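PDB 2PP0: L-talarate/galactarate dehydratase, which catalyses the magnesium-dependent dehydration of L-talarate and galactarate to 5-keto-4-deoxy-D-glucarate, and also epimerises L-talarate to galactarate in competition with dehydration. Local coordinates for residues Ile249-Pro254 / Leu270-Ala275; Arg209-Arg214 / Glu244-Ile249; Phe357-Glu362 / Gly377-Glu382. One frame throughout, in Å; residues are numbered along the deposited sequence.

Along the chain the three contacts close one after another, without nesting or crossing. Interaction 2 comes first, bringing the loop residues 244-249 back onto helix 203-217 after strand 223-226 and helix 233-243. Interaction 1 starts where it ends, the two sharing I249, and pairs strand 251-252 with strand 274-276 across helix 260-269. These neighbours also touch directly through a hydrogen bond between E244 OE2 and T272 OG1 (2.8 Å), so the loop after helix 233-243 is bonded to the loop leading into strand 274-276. Interaction 3 lies apart, about 33 Å from interaction 1 between centres and beyond the chain's centre; it closes the loop that runs through strand 367-369 and most of strand 362-364.

Interaction 1 (Ile249-Pro254 / Leu270-Ala275); sequences IWIEEP and LDTPIA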
ATOM      1  N   ILE B 249      24.444  16.820  -0.523  1.00 33.03           N
ATOM      2  CA  ILE B 249      23.379  15.954  -0.029  1.00 32.14           C
ATOM      3  C   ILE B 249      23.349  14.729  -0.939  1.00 31.43           C
ATOM      4  O   ILE B 249      23.088  13.615  -0.486  1.00 32.10           O
ATOM      5  CB  ILE B 249      21.999  16.657  -0.073  1.00 31.35           C
ATOM      6  CG1 ILE B 249      22.002  17.869   0.865  1.00 30.00           C
ATOM      7  CG2 ILE B 249      20.900  15.674   0.328  1.00 30.41           C
ATOM      8  CD1 ILE B 249      22.330  17.516   2.322  1.00 31.69           C
ATOM      9  N   TRP B 250      23.615  14.945  -2.229  1.00 31.27           N
ATOM     10  CA  TRP B 250      23.654  13.847  -3.191  1.00 29.44           C
ATOM     11  C   TRP B 250      24.182  14.263  -4.565  1.00 28.86           C
ATOM     12  O   TRP B 250      24.289  15.448  -4.872  1.00 28.77           O
ATOM     13  CB  TRP B 250      22.258  13.213  -3.353  1.00 29.45           C
ATOM     14  CG  TRP B 250      21.239  14.028  -4.135  1.00 30.26           C
ATOM     15  CD1 TRP B 250      21.358  14.494  -5.423  1.00 31.60           C
ATOM     16  CD2 TRP B 250      19.934  14.423  -3.691  1.00 30.79           C
ATOM     17  NE1 TRP B 250      20.210  15.150  -5.801  1.00 31.11           N
ATOM     18  CE2 TRP B 250      19.320  15.123  -4.759  1.00 31.41           C
ATOM     19  CE3 TRP B 250      19.222  14.256  -2.494  1.00 30.94           C
ATOM     20  CZ2 TRP B 250      18.029  15.655  -4.664  1.00 30.01           C
ATOM     21  CZ3 TRP B 250      17.934  14.787  -2.399  1.00 30.60           C
ATOM     22  CH2 TRP B 250      17.354  15.478  -3.482  1.00 31.90           C
ATOM     23  N   ILE B 251      24.535  13.268  -5.371  1.00 28.77           N
ATOM     24  CA  ILE B 251      24.993  13.485  -6.746  1.00 28.78           C
ATOM     25  C   ILE B 251      23.940  12.741  -7.557  1.00 27.72           C
ATOM     26  O   ILE B 251      23.834  11.520  -7.481  1.00 28.33           O
ATOM     27  CB  ILE B 251      26.381  12.861  -7.008  1.00 31.08           C
ATOM     28  CG1 ILE B 251      27.441  13.583  -6.170  1.00 29.52           C
ATOM     29  CG2 ILE B 251      26.731  12.972  -8.492  1.00 30.30           C
ATOM     30  CD1 ILE B 251      28.798  12.898  -6.169  1.00 31.02           C
ATOM     31  N   GLU B 252      23.154  13.483  -8.321  1.00 26.98           N
ATOM     32  CA  GLU B 252      22.068  12.898  -9.089  1.00 28.03           C
ATOM     33  C   GLU B 252      22.418  12.555 -10.528  1.00 29.54           C
ATOM     34  O   GLU B 252      23.173  13.267 -11.185  1.00 30.82           O
ATOM     35  CB  GLU B 252      20.877  13.857  -9.058  1.00 26.81           C
ATOM     36  CG  GLU B 252      19.624  13.364  -9.759  1.00 29.16           C
ATOM     37  CD  GLU B 252      18.476  14.342  -9.597  1.00 31.69           C
ATOM     38  OE1 GLU B 252      18.577  15.221  -8.711  1.00 32.16           O
ATOM     39  OE2 GLU B 252      17.473  14.230 -10.336  1.00 31.18           O
ATOM     40  N   GLU B 253      21.856  11.452 -11.006  1.00 30.48           N
ATOM     41  CA  GLU B 253      22.068  11.001 -12.375  1.00 31.37           C
ATOM     42  C   GLU B 253      23.472  11.224 -12.933  1.00 32.24           C
ATOM     43  O   GLU B 253      23.647  11.930 -13.930  1.00 31.54           O
ATOM     44  CB  GLU B 253      21.049  11.665 -13.299  1.00 30.77           C
ATOM     45  CG  GLU B 253      19.635  11.165 -13.101  1.00 31.37           C
ATOM     46  CD  GLU B 253      18.797  11.289 -14.356  1.00 34.11           C
ATOM     47  OE1 GLU B 253      18.539  12.431 -14.791  1.00 34.38           O
ATOM     48  OE2 GLU B 253      18.400  10.239 -14.911  1.00 32.64           O
ATOM     49  N   PRO B 254      24.491  10.623 -12.303  1.00 31.44           N
ATOM     50  CA  PRO B 254      25.842  10.820 -12.825  1.00 33.08           C
ATOM     51  C   PRO B 254      26.049  10.075 -14.144  1.00 33.38           C
ATOM     52  O   PRO B 254      26.887  10.463 -14.955  1.00 34.63           O
ATOM     53  CB  PRO B 254      26.729  10.291 -11.699  1.00 32.91           C
ATOM     54  CG  PRO B 254      25.878   9.214 -11.078  1.00 32.05           C
ATOM     55  CD  PRO B 254      24.516   9.874 -11.034  1.00 33.44           C
ATOM     56  N   LEU B 270      31.690   5.884  -3.229  1.00 36.58           N
ATOM     57  CA  LEU B 270      31.648   7.206  -2.623  1.00 36.91           C
ATOM     58  C   LEU B 270      30.845   7.253  -1.331  1.00 36.79           C
ATOM     59  O   LEU B 270      29.939   6.443  -1.110  1.00 36.40           O
ATOM     60  CB  LEU B 270      31.073   8.215  -3.623  1.00 36.68           C
ATOM     61  CG  LEU B 270      31.839   8.387  -4.937  1.00 36.59           C
ATOM     62  CD1 LEU B 270      30.986   9.159  -5.930  1.00 36.36           C
ATOM     63  CD2 LEU B 270      33.156   9.108  -4.677  1.00 37.84           C
ATOM     64  N   ASP B 271      31.204   8.204  -0.473  1.00 37.03           N
ATOM     65  CA  ASP B 271      30.513   8.411   0.793  1.00 37.06           C
ATOM     66  C   ASP B 271      29.310   9.294   0.497  1.00 36.82           C
ATOM     67  O   ASP B 271      28.261   9.168   1.129  1.00 37.55           O
ATOM     68  CB  ASP B 271      31.436   9.096   1.803  1.00 37.12           C
ATOM     69  CG  ASP B 271      32.338   8.112   2.530  1.00 37.65           C
ATOM     70  OD1 ASP B 271      32.272   6.904   2.219  1.00 38.43           O
ATOM     71  OD2 ASP B 271      33.107   8.544   3.416  1.00 37.68           O
ATOM     72  N   THR B 272      29.473  10.192  -0.473  1.00 35.45           N
ATOM     73  CA  THR B 272      28.390  11.078  -0.875  1.00 34.60           C
ATOM     74  C   THR B 272      27.278  10.220  -1.458  1.00 33.76           C
ATOM     75  O   THR B 272      27.538   9.288  -2.220  1.00 33.06           O
ATOM     76  CB  THR B 272      28.831  12.068  -1.968  1.00 34.43           C
ATOM     77  OG1 THR B 272      29.899  12.882  -1.475  1.00 37.65           O
ATOM     78  CG2 THR B 272      27.663  12.958  -2.378  1.00 33.92           C
ATOM     79  N   PRO B 273      26.026  10.509  -1.092  1.00 33.19           N
ATOM     80  CA  PRO B 273      24.903   9.729  -1.615  1.00 32.32           C
ATOM     81  C   PRO B 273      24.743   9.894  -3.123  1.00 31.87           C
ATOM     82  O   PRO B 273      25.052  10.949  -3.681  1.00 31.40           O
ATOM     83  CB  PRO B 273      23.710  10.294  -0.847  1.00 33.39           C
ATOM     84  CG  PRO B 273      24.322  10.677   0.476  1.00 33.65           C
ATOM     85  CD  PRO B 273      25.597  11.359   0.035  1.00 34.99           C
ATOM     86  N   ILE B 274      24.269   8.839  -3.779  1.00 31.37           N
ATOM     87  CA  ILE B 274      24.033   8.869  -5.223  1.00 30.25           C
ATOM     88  C   ILE B 274      22.520   8.828  -5.398  1.00 29.28           C
ATOM     89  O   ILE B 274      21.840   8.086  -4.694  1.00 29.59           O
ATOM     90  CB  ILE B 274      24.659   7.637  -5.931  1.00 30.51           C
ATOM     91  CG1 ILE B 274      26.185   7.696  -5.821  1.00 30.38           C
ATOM     92  CG2 ILE B 274      24.234   7.597  -7.407  1.00 29.53           C
ATOM     93  CD1 ILE B 274      26.795   8.939  -6.442  1.00 31.63           C
ATOM     94  N   ALA B 275      21.999   9.628  -6.321  1.00 28.45           N
ATOM     95  CA  ALA B 275      20.564   9.673  -6.572  1.00 28.88           C
ATOM     96  C   ALA B 275      20.250   9.465  -8.049  1.00 29.63           C
ATOM     97  O   ALA B 275      21.021   9.879  -8.912  1.00 29.61           O
ATOM     98  CB  ALA B 275      19.999  11.013  -6.116  1.00 27.51           C
TER
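I251 and E252 pair in parallel with I274 and A275 as adjacent barrel strands of the enolase superfamily C-terminal domain, the two ends of a beta-alpha-beta unit whose crossover carries helix 260-269. Three backbone hydrogen bonds join them: I251 N to P273 O (2.9 Å), A275 N to I251 O (2.9 Å) and E253 N to A275 O (2.7 Å). The CA-H groups of W250 and E252 add weaker contacts to the oxygens of P273 and A275. On the face bearing E252 and A275, the methyl of A275 sits over one face of the W250 indole, CB lying 3.9 Å from the centroid of the five-membered ring in a CH-pi contact. A chi1 of 74°, with CG between backbone N and carbonyl carbon, brings the indole there. Its NE1 makes a weak 3.3 Å bond to E252 OE1. Upstream, the P273 ring rests against the I249 carbonyl, with CG 3.3 Å from O. On the face of I251 and I274 the packing is apolar: I274 CD1 lies 4.0 Å from I251 CB, while T272 CG2 meets I251 CG1 at 3.8 Å, the two side chains crossing at about a right angle. E252 is a magnesium ligand, as are D226 and E278. Its extended side chain is held at OE1 by a salt bridge to K195, a substrate-binding residue, and by a hydrogen bond from Q299 NE2; E252 thus stands, on a strand of this pair, within a polar network. Strand 223-226 flanks 251-252, with V225 bonded to the backbones of W250 and E252, and F297 of the strand after 274-276 meets the indole of W250; on the outer side I274 and P254 pack on helix 260-269.

Interaction 2 (Arg209-Arg214 / Glu244-Ile249); sequences RLTAVR and EQFNLI
The F246 ring lies against L210, T211 and R214 on one side of helix 203-217. In the apolar part, L210 comes over one face of the ring: its CG makes a CH-pi contact 4.0 Å from the centroid, and its CD2 reaches F246 CD2 at 3.5 Å. The L210 chi1 of -176°, placing CG opposite the backbone N, directs the branch onto that face, while Q245 CG covers the other. T211 CG2 meets the ring at its edge, 3.3 Å from F246 CZ. L210 CD1 also touches L248 CD2. In the polar part, R214 runs past F246 in the opposite direction, its bent chain bringing NH2 to F246 O at 2.8 Å, nearly along the C=O axis, with a weak second bond from NE to the same oxygen. A water in the guanidinium plane accepts from R214 NH2 at 2.9 Å and donates to N247 O. R214 NH1 turns elsewhere, to the carbonyls of G218 and F221. The guanidinium thus binds F246 O directly and N247 O through the water; its positive charge is consistent with this use of several backbone oxygens, which would hold the loop against the helix beside the apolar F246-L210 packing.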
ATOM      1  N   ARG B 209      31.641  26.703 -10.895  1.00 43.83           N
ATOM      2  CA  ARG B 209      30.315  27.137 -10.484  1.00 42.62           C
ATOM      3  C   ARG B 209      29.943  26.531  -9.134  1.00 42.85           C
ATOM      4  O   ARG B 209      29.425  27.227  -8.260  1.00 44.14           O
ATOM      5  CB  ARG B 209      29.285  26.748 -11.550  1.00 41.13           C
ATOM      6  CG  ARG B 209      29.441  27.526 -12.846  1.00 39.33           C
ATOM      7  CD  ARG B 209      28.904  26.765 -14.051  1.00 40.17           C
ATOM      8  NE  ARG B 209      27.449  26.623 -14.062  1.00 40.33           N
ATOM      9  CZ  ARG B 209      26.594  27.631 -14.202  1.00 39.77           C
ATOM     10  NH1 ARG B 209      27.039  28.874 -14.338  1.00 40.81           N
ATOM     11  NH2 ARG B 209      25.290  27.396 -14.227  1.00 39.11           N
ATOM     12  N   LEU B 210      30.224  25.241  -8.957  1.00 43.01           N
ATOM     13  CA  LEU B 210      29.902  24.555  -7.708  1.00 42.01           C
ATOM     14  C   LEU B 210      30.655  25.161  -6.524  1.00 42.96           C
ATOM     15  O   LEU B 210      30.098  25.305  -5.434  1.00 42.58           O
ATOM     16  CB  LEU B 210      30.219  23.056  -7.818  1.00 41.36           C
ATOM     17  CG  LEU B 210      29.846  22.153  -6.632  1.00 40.53           C
ATOM     18  CD1 LEU B 210      28.361  22.280  -6.320  1.00 40.38           C
ATOM     19  CD2 LEU B 210      30.186  20.710  -6.964  1.00 39.96           C
ATOM     20  N   THR B 211      31.919  25.520  -6.732  1.00 43.19           N
ATOM     21  CA  THR B 211      32.713  26.110  -5.657  1.00 43.93           C
ATOM     22  C   THR B 211      32.171  27.489  -5.282  1.00 44.00           C
ATOM     23  O   THR B 211      32.139  27.857  -4.105  1.00 43.99           O
ATOM     24  CB  THR B 211      34.205  26.255  -6.054  1.00 45.10           C
ATOM     25  OG1 THR B 211      34.324  27.136  -7.179  1.00 49.22           O
ATOM     26  CG2 THR B 211      34.795  24.899  -6.409  1.00 42.53           C
ATOM     27  N   ALA B 212      31.745  28.244  -6.290  1.00 43.95           N
ATOM     28  CA  ALA B 212      31.200  29.577  -6.066  1.00 43.88           C
ATOM     29  C   ALA B 212      29.879  29.502  -5.301  1.00 44.86           C
ATOM     30  O   ALA B 212      29.595  30.356  -4.460  1.00 46.27           O
ATOM     31  CB  ALA B 212      30.994  30.287  -7.398  1.00 43.13           C
ATOM     32  N   VAL B 213      29.073  28.482  -5.597  1.00 44.73           N
ATOM     33  CA  VAL B 213      27.785  28.308  -4.932  1.00 44.28           C
ATOM     34  C   VAL B 213      27.939  27.853  -3.482  1.00 44.83           C
ATOM     35  O   VAL B 213      27.236  28.347  -2.597  1.00 45.09           O
ATOM     36  CB  VAL B 213      26.891  27.296  -5.678  1.00 43.76           C
ATOM     37  CG1 VAL B 213      25.596  27.076  -4.902  1.00 42.78           C
ATOM     38  CG2 VAL B 213      26.582  27.811  -7.072  1.00 43.03           C
ATOM     39  N   ARG B 214      28.844  26.908  -3.231  1.00 44.93           N
ATOM     40  CA  ARG B 214      29.063  26.445  -1.864  1.00 46.30           C
ATOM     41  C   ARG B 214      29.616  27.597  -1.037  1.00 47.90           C
ATOM     42  O   ARG B 214      29.251  27.782   0.126  1.00 48.40           O
ATOM     43  CB  ARG B 214      30.051  25.275  -1.828  1.00 45.67           C
ATOM     44  CG  ARG B 214      30.593  24.966  -0.428  1.00 45.51           C
ATOM     45  CD  ARG B 214      29.466  24.742   0.584  1.00 45.22           C
ATOM     46  NE  ARG B 214      28.862  23.417   0.479  1.00 44.53           N
ATOM     47  CZ  ARG B 214      27.657  23.106   0.947  1.00 44.79           C
ATOM     48  NH1 ARG B 214      26.917  24.028   1.553  1.00 42.26           N
ATOM     49  NH2 ARG B 214      27.192  21.872   0.813  1.00 44.24           N
ATOM     50  N   GLU B 244      33.624  15.323  -3.125  1.00 44.31           N
ATOM     51  CA  GLU B 244      33.417  14.860  -1.750  1.00 45.79           C
ATOM     52  C   GLU B 244      33.662  15.959  -0.719  1.00 46.20           C
ATOM     53  O   GLU B 244      33.156  15.897   0.401  1.00 46.58           O
ATOM     54  CB  GLU B 244      34.321  13.655  -1.450  1.00 46.61           C
ATOM     55  CG  GLU B 244      33.917  12.386  -2.194  1.00 49.47           C
ATOM     56  CD  GLU B 244      33.398  11.292  -1.271  1.00 50.75           C
ATOM     57  OE1 GLU B 244      34.215  10.477  -0.792  1.00 52.23           O
ATOM     58  OE2 GLU B 244      32.176  11.251  -1.018  1.00 51.07           O
ATOM     59  N   GLN B 245      34.428  16.972  -1.109  1.00 46.18           N
ATOM     60  CA  GLN B 245      34.754  18.080  -0.219  1.00 46.90           C
ATOM     61  C   GLN B 245      33.594  19.053  -0.001  1.00 47.05           C
ATOM     62  O   GLN B 245      33.558  19.764   1.006  1.00 47.79           O
ATOM     63  CB  GLN B 245      35.962  18.843  -0.768  1.00 47.16           C
ATOM     64  CG  GLN B 245      35.736  19.454  -2.141  1.00 47.96           C
ATOM     65  CD  GLN B 245      37.016  19.990  -2.761  1.00 50.58           C
ATOM     66  OE1 GLN B 245      37.678  20.864  -2.198  1.00 52.50           O
ATOM     67  NE2 GLN B 245      37.373  19.463  -3.929  1.00 49.08           N
ATOM     68  N   PHE B 246      32.651  19.085  -0.939  1.00 46.32           N
ATOM     69  CA  PHE B 246      31.509  19.988  -0.834  1.00 44.78           C
ATOM     70  C   PHE B 246      30.404  19.471   0.097  1.00 44.70           C
ATOM     71  O   PHE B 246      29.427  20.177   0.356  1.00 45.90           O
ATOM     72  CB  PHE B 246      30.938  20.265  -2.228  1.00 44.86           C
ATOM     73  CG  PHE B 246      31.926  20.901  -3.175  1.00 45.63           C
ATOM     74  CD1 PHE B 246      32.410  22.186  -2.940  1.00 45.47           C
ATOM     75  CD2 PHE B 246      32.375  20.213  -4.301  1.00 45.74           C
ATOM     76  CE1 PHE B 246      33.328  22.776  -3.812  1.00 45.31           C
ATOM     77  CE2 PHE B 246      33.291  20.791  -5.180  1.00 45.19           C
ATOM     78  CZ  PHE B 246      33.770  22.076  -4.938  1.00 45.49           C
ATOM     79  N   ASN B 247      30.565  18.250   0.600  1.00 43.40           N
ATOM     80  CA  ASN B 247      29.587  17.643   1.506  1.00 43.12           C
ATOM     81  C   ASN B 247      28.162  17.685   0.956  1.00 41.58           C
ATOM     82  O   ASN B 247      27.205  17.921   1.693  1.00 41.94           O
ATOM     83  CB  ASN B 247      29.631  18.344   2.867  1.00 45.54           C
ATOM     84  CG  ASN B 247      30.942  18.115   3.603  1.00 48.28           C
ATOM     85  OD1 ASN B 247      31.271  18.837   4.547  1.00 49.64           O
ATOM     86  ND2 ASN B 247      31.692  17.100   3.181  1.00 47.50           N
ATOM     87  N   LEU B 248      28.030  17.436  -0.340  1.00 38.82           N
ATOM     88  CA  LEU B 248      26.735  17.449  -1.010  1.00 36.86           C
ATOM     89  C   LEU B 248      25.723  16.475  -0.410  1.00 35.10           C
ATOM     90  O   LEU B 248      26.091  15.435   0.139  1.00 34.26           O
ATOM     91  CB  LEU B 248      26.925  17.112  -2.491  1.00 36.62           C
ATOM     92  CG  LEU B 248      27.844  18.030  -3.294  1.00 37.77           C
ATOM     93  CD1 LEU B 248      28.021  17.478  -4.704  1.00 37.66           C
ATOM     94  CD2 LEU B 248      27.253  19.427  -3.335  1.00 37.62           C
ATOM     95  N   ILE B 249      24.444  16.820  -0.523  1.00 33.03           N
ATOM     96  CA  ILE B 249      23.379  15.954  -0.029  1.00 32.14           C
ATOM     97  C   ILE B 249      23.349  14.729  -0.939  1.00 31.43           C
ATOM     98  O   ILE B 249      23.088  13.615  -0.486  1.00 32.10           O
ATOM     99  CB  ILE B 249      21.999  16.657  -0.073  1.00 31.35           C
ATOM    100  CG1 ILE B 249      22.002  17.869   0.865  1.00 30.00           C
ATOM    101  CG2 ILE B 249      20.900  15.674   0.328  1.00 30.41           C
ATOM    102  CD1 ILE B 249      22.330  17.516   2.322  1.00 31.69           C
TER
HETATM  103  O   HOH W   1      24.920  20.197   1.539  1.00 38.79           O

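Interaction 3 (Phe357-Glu362 / Gly377-Glu382); sequences FNEQLE and GFTLSE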
ATOM      1  N   PHE B 357      -2.744  26.219 -11.440  1.00 34.54           N
ATOM      2  CA  PHE B 357      -3.672  26.082 -10.325  1.00 34.68           C
ATOM      3  C   PHE B 357      -4.026  27.389  -9.627  1.00 35.00           C
ATOM      4  O   PHE B 357      -3.250  28.342  -9.624  1.00 35.62           O
ATOM      5  CB  PHE B 357      -3.081  25.104  -9.312  1.00 35.31           C
ATOM      6  CG  PHE B 357      -2.606  23.816  -9.926  1.00 35.17           C
ATOM      7  CD1 PHE B 357      -3.516  22.903 -10.447  1.00 36.17           C
ATOM      8  CD2 PHE B 357      -1.248  23.530 -10.005  1.00 36.31           C
ATOM      9  CE1 PHE B 357      -3.080  21.717 -11.039  1.00 37.63           C
ATOM     10  CE2 PHE B 357      -0.800  22.349 -10.595  1.00 35.85           C
ATOM     11  CZ  PHE B 357      -1.719  21.442 -11.113  1.00 36.32           C
ATOM     12  N   ASN B 358      -5.206  27.416  -9.024  1.00 34.67           N
ATOM     13  CA  ASN B 358      -5.674  28.592  -8.309  1.00 36.15           C
ATOM     14  C   ASN B 358      -4.968  28.738  -6.968  1.00 36.78           C
ATOM     15  O   ASN B 358      -4.788  29.853  -6.472  1.00 37.92           O
ATOM     16  CB  ASN B 358      -7.184  28.492  -8.089  1.00 34.80           C
ATOM     17  CG  ASN B 358      -7.965  28.651  -9.373  1.00 35.70           C
ATOM     18  OD1 ASN B 358      -8.981  27.994  -9.584  1.00 38.63           O
ATOM     19  ND2 ASN B 358      -7.496  29.540 -10.238  1.00 31.56           N
ATOM     20  N   GLU B 359      -4.556  27.610  -6.392  1.00 35.45           N
ATOM     21  CA  GLU B 359      -3.891  27.599  -5.093  1.00 34.98           C
ATOM     22  C   GLU B 359      -2.375  27.427  -5.191  1.00 36.47           C
ATOM     23  O   GLU B 359      -1.870  26.805  -6.125  1.00 35.89           O
ATOM     24  CB  GLU B 359      -4.474  26.476  -4.229  1.00 34.80           C
ATOM     25  CG  GLU B 359      -6.005  26.445  -4.183  1.00 35.70           C
ATOM     26  CD  GLU B 359      -6.631  25.698  -5.353  1.00 37.75           C
ATOM     27  OE1 GLU B 359      -5.911  25.363  -6.318  1.00 37.18           O
ATOM     28  OE2 GLU B 359      -7.854  25.447  -5.310  1.00 38.82           O
ATOM     29  N   GLN B 360      -1.656  27.979  -4.220  1.00 35.48           N
ATOM     30  CA  GLN B 360      -0.202  27.884  -4.181  1.00 36.90           C
ATOM     31  C   GLN B 360       0.218  27.248  -2.856  1.00 37.67           C
ATOM     32  O   GLN B 360      -0.456  27.425  -1.842  1.00 36.92           O
ATOM     33  CB  GLN B 360       0.430  29.275  -4.303  1.00 37.25           C
ATOM     34  CG  GLN B 360       0.052  30.051  -5.569  1.00 39.66           C
ATOM     35  CD  GLN B 360       0.370  29.291  -6.850  1.00 42.57           C
ATOM     36  OE1 GLN B 360       1.459  28.730  -7.001  1.00 42.87           O
ATOM     37  NE2 GLN B 360      -0.577  29.282  -7.785  1.00 42.28           N
ATOM     38  N   LEU B 361       1.326  26.512  -2.866  1.00 36.37           N
ATOM     39  CA  LEU B 361       1.826  25.859  -1.658  1.00 36.84           C
ATOM     40  C   LEU B 361       2.632  26.809  -0.777  1.00 37.46           C
ATOM     41  O   LEU B 361       3.293  27.726  -1.264  1.00 36.57           O
ATOM     42  CB  LEU B 361       2.694  24.650  -2.019  1.00 36.37           C
ATOM     43  CG  LEU B 361       1.969  23.435  -2.599  1.00 35.42           C
ATOM     44  CD1 LEU B 361       2.991  22.411  -3.075  1.00 35.58           C
ATOM     45  CD2 LEU B 361       1.048  22.836  -1.548  1.00 36.23           C
ATOM     46  N   GLU B 362       2.581  26.569   0.527  1.00 38.09           N
ATOM     47  CA  GLU B 362       3.286  27.400   1.491  1.00 38.79           C
ATOM     48  C   GLU B 362       4.713  26.923   1.737  1.00 37.79           C
ATOM     49  O   GLU B 362       4.928  25.802   2.196  1.00 37.64           O
ATOM     50  CB  GLU B 362       2.517  27.410   2.816  1.00 41.77           C
ATOM     51  CG  GLU B 362       3.087  28.340   3.882  1.00 46.49           C
ATOM     52  CD  GLU B 362       2.446  28.122   5.249  1.00 48.62           C
ATOM     53  OE1 GLU B 362       1.201  28.051   5.321  1.00 50.95           O
ATOM     54  OE2 GLU B 362       3.186  28.023   6.254  1.00 51.53           O
ATOM     55  N   GLY B 377      -5.412  19.074  -3.402  1.00 30.01           N
ATOM     56  CA  GLY B 377      -5.500  20.424  -2.870  1.00 31.21           C
ATOM     57  C   GLY B 377      -5.304  21.515  -3.909  1.00 34.00           C
ATOM     58  O   GLY B 377      -4.831  22.607  -3.593  1.00 34.80           O
ATOM     59  N   PHE B 378      -5.673  21.227  -5.151  1.00 34.47           N
ATOM     60  CA  PHE B 378      -5.521  22.200  -6.228  1.00 36.15           C
ATOM     61  C   PHE B 378      -6.718  22.178  -7.160  1.00 34.02           C
ATOM     62  O   PHE B 378      -7.315  21.127  -7.381  1.00 34.46           O
ATOM     63  CB  PHE B 378      -4.257  21.891  -7.049  1.00 38.83           C
ATOM     64  CG  PHE B 378      -2.961  22.155  -6.318  1.00 43.06           C
ATOM     65  CD1 PHE B 378      -2.504  23.456  -6.124  1.00 45.23           C
ATOM     66  CD2 PHE B 378      -2.186  21.099  -5.847  1.00 44.61           C
ATOM     67  CE1 PHE B 378      -1.295  23.702  -5.476  1.00 46.86           C
ATOM     68  CE2 PHE B 378      -0.972  21.333  -5.195  1.00 45.90           C
ATOM     69  CZ  PHE B 378      -0.525  22.637  -5.010  1.00 46.86           C
ATOM     70  N   THR B 379      -7.074  23.343  -7.696  1.00 33.35           N
ATOM     71  CA  THR B 379      -8.172  23.438  -8.653  1.00 33.54           C
ATOM     72  C   THR B 379      -7.587  24.076  -9.911  1.00 32.34           C
ATOM     73  O   THR B 379      -6.716  24.938  -9.825  1.00 32.68           O
ATOM     74  CB  THR B 379      -9.340  24.310  -8.138  1.00 34.37           C
ATOM     75  OG1 THR B 379      -8.876  25.643  -7.900  1.00 36.74           O
ATOM     76  CG2 THR B 379      -9.912  23.727  -6.853  1.00 34.69           C
ATOM     77  N   LEU B 380      -8.048  23.636 -11.073  1.00 32.99           N
ATOM     78  CA  LEU B 380      -7.555  24.164 -12.342  1.00 33.69           C
ATOM     79  C   LEU B 380      -7.910  25.635 -12.526  1.00 34.33           C
ATOM     80  O   LEU B 380      -9.067  26.030 -12.380  1.00 35.13           O
ATOM     81  CB  LEU B 380      -8.120  23.348 -13.502  1.00 33.09           C
ATOM     82  CG  LEU B 380      -7.654  21.891 -13.566  1.00 33.78           C
ATOM     83  CD1 LEU B 380      -8.419  21.151 -14.654  1.00 32.58           C
ATOM     84  CD2 LEU B 380      -6.151  21.846 -13.828  1.00 34.28           C
ATOM     85  N   SER B 381      -6.901  26.436 -12.849  1.00 34.16           N
ATOM     86  CA  SER B 381      -7.067  27.869 -13.054  1.00 34.75           C
ATOM     87  C   SER B 381      -7.608  28.166 -14.444  1.00 37.05           C
ATOM     88  O   SER B 381      -7.689  27.277 -15.294  1.00 35.54           O
ATOM     89  CB  SER B 381      -5.725  28.565 -12.924  1.00 34.79           C
ATOM     90  OG  SER B 381      -4.931  28.258 -14.059  1.00 33.10           O
ATOM     91  N   GLU B 382      -7.958  29.429 -14.675  1.00 36.89           N
ATOM     92  CA  GLU B 382      -8.472  29.850 -15.971  1.00 38.50           C
ATOM     93  C   GLU B 382      -7.336  29.772 -16.984  1.00 37.32           C
ATOM     94  O   GLU B 382      -7.556  29.442 -18.147  1.00 38.56           O
ATOM     95  CB  GLU B 382      -9.017  31.283 -15.888  1.00 40.89           C
ATOM     96  CG  GLU B 382      -9.492  31.871 -17.212  1.00 44.16           C
ATOM     97  CD  GLU B 382     -10.475  30.973 -17.944  1.00 47.59           C
ATOM     98  OE1 GLU B 382     -11.344  30.366 -17.284  1.00 47.13           O
ATOM     99  OE2 GLU B 382     -10.385  30.886 -19.189  1.00 49.70           O
TER
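T379 and E359 are coupled through backbone and side chain: T379 N donates to E359 OE1 at 2.7 Å, on the syn side of the carboxylate. T379 OG1 lies 2.8 Å from E359 OE2 and 2.9 Å from N358 OD1, two acceptors for its single proton. N358 N returns a bond to T379 O (3.0 Å), alongside the single backbone bridge between F357 and L380. Beside this polar set, the F357 and F378 rings meet obliquely, centroids 4.9 Å apart and planes at 39°, with F378 CG over one face of F357. E359 O lies in the plane of the F378 ring at its edge, 3.2 Å from CE1, and L361 CG touches CZ at 3.6 Å. The E359 chain, bent at chi2 (84°), folds its carboxylate back onto T379. Further out, S381 is the N-cap right before a helix, its OG accepting a hydrogen bond from A384 N and also bonded to P355 O. F357, F378 and L361 rest on helix 331-339, whereas L380 packs on I64 and E66 of strand 57-69. The arrangement belongs to the two-domain enolase superfamily fold, where the chain leaving the barrel runs back to the N-terminal domain.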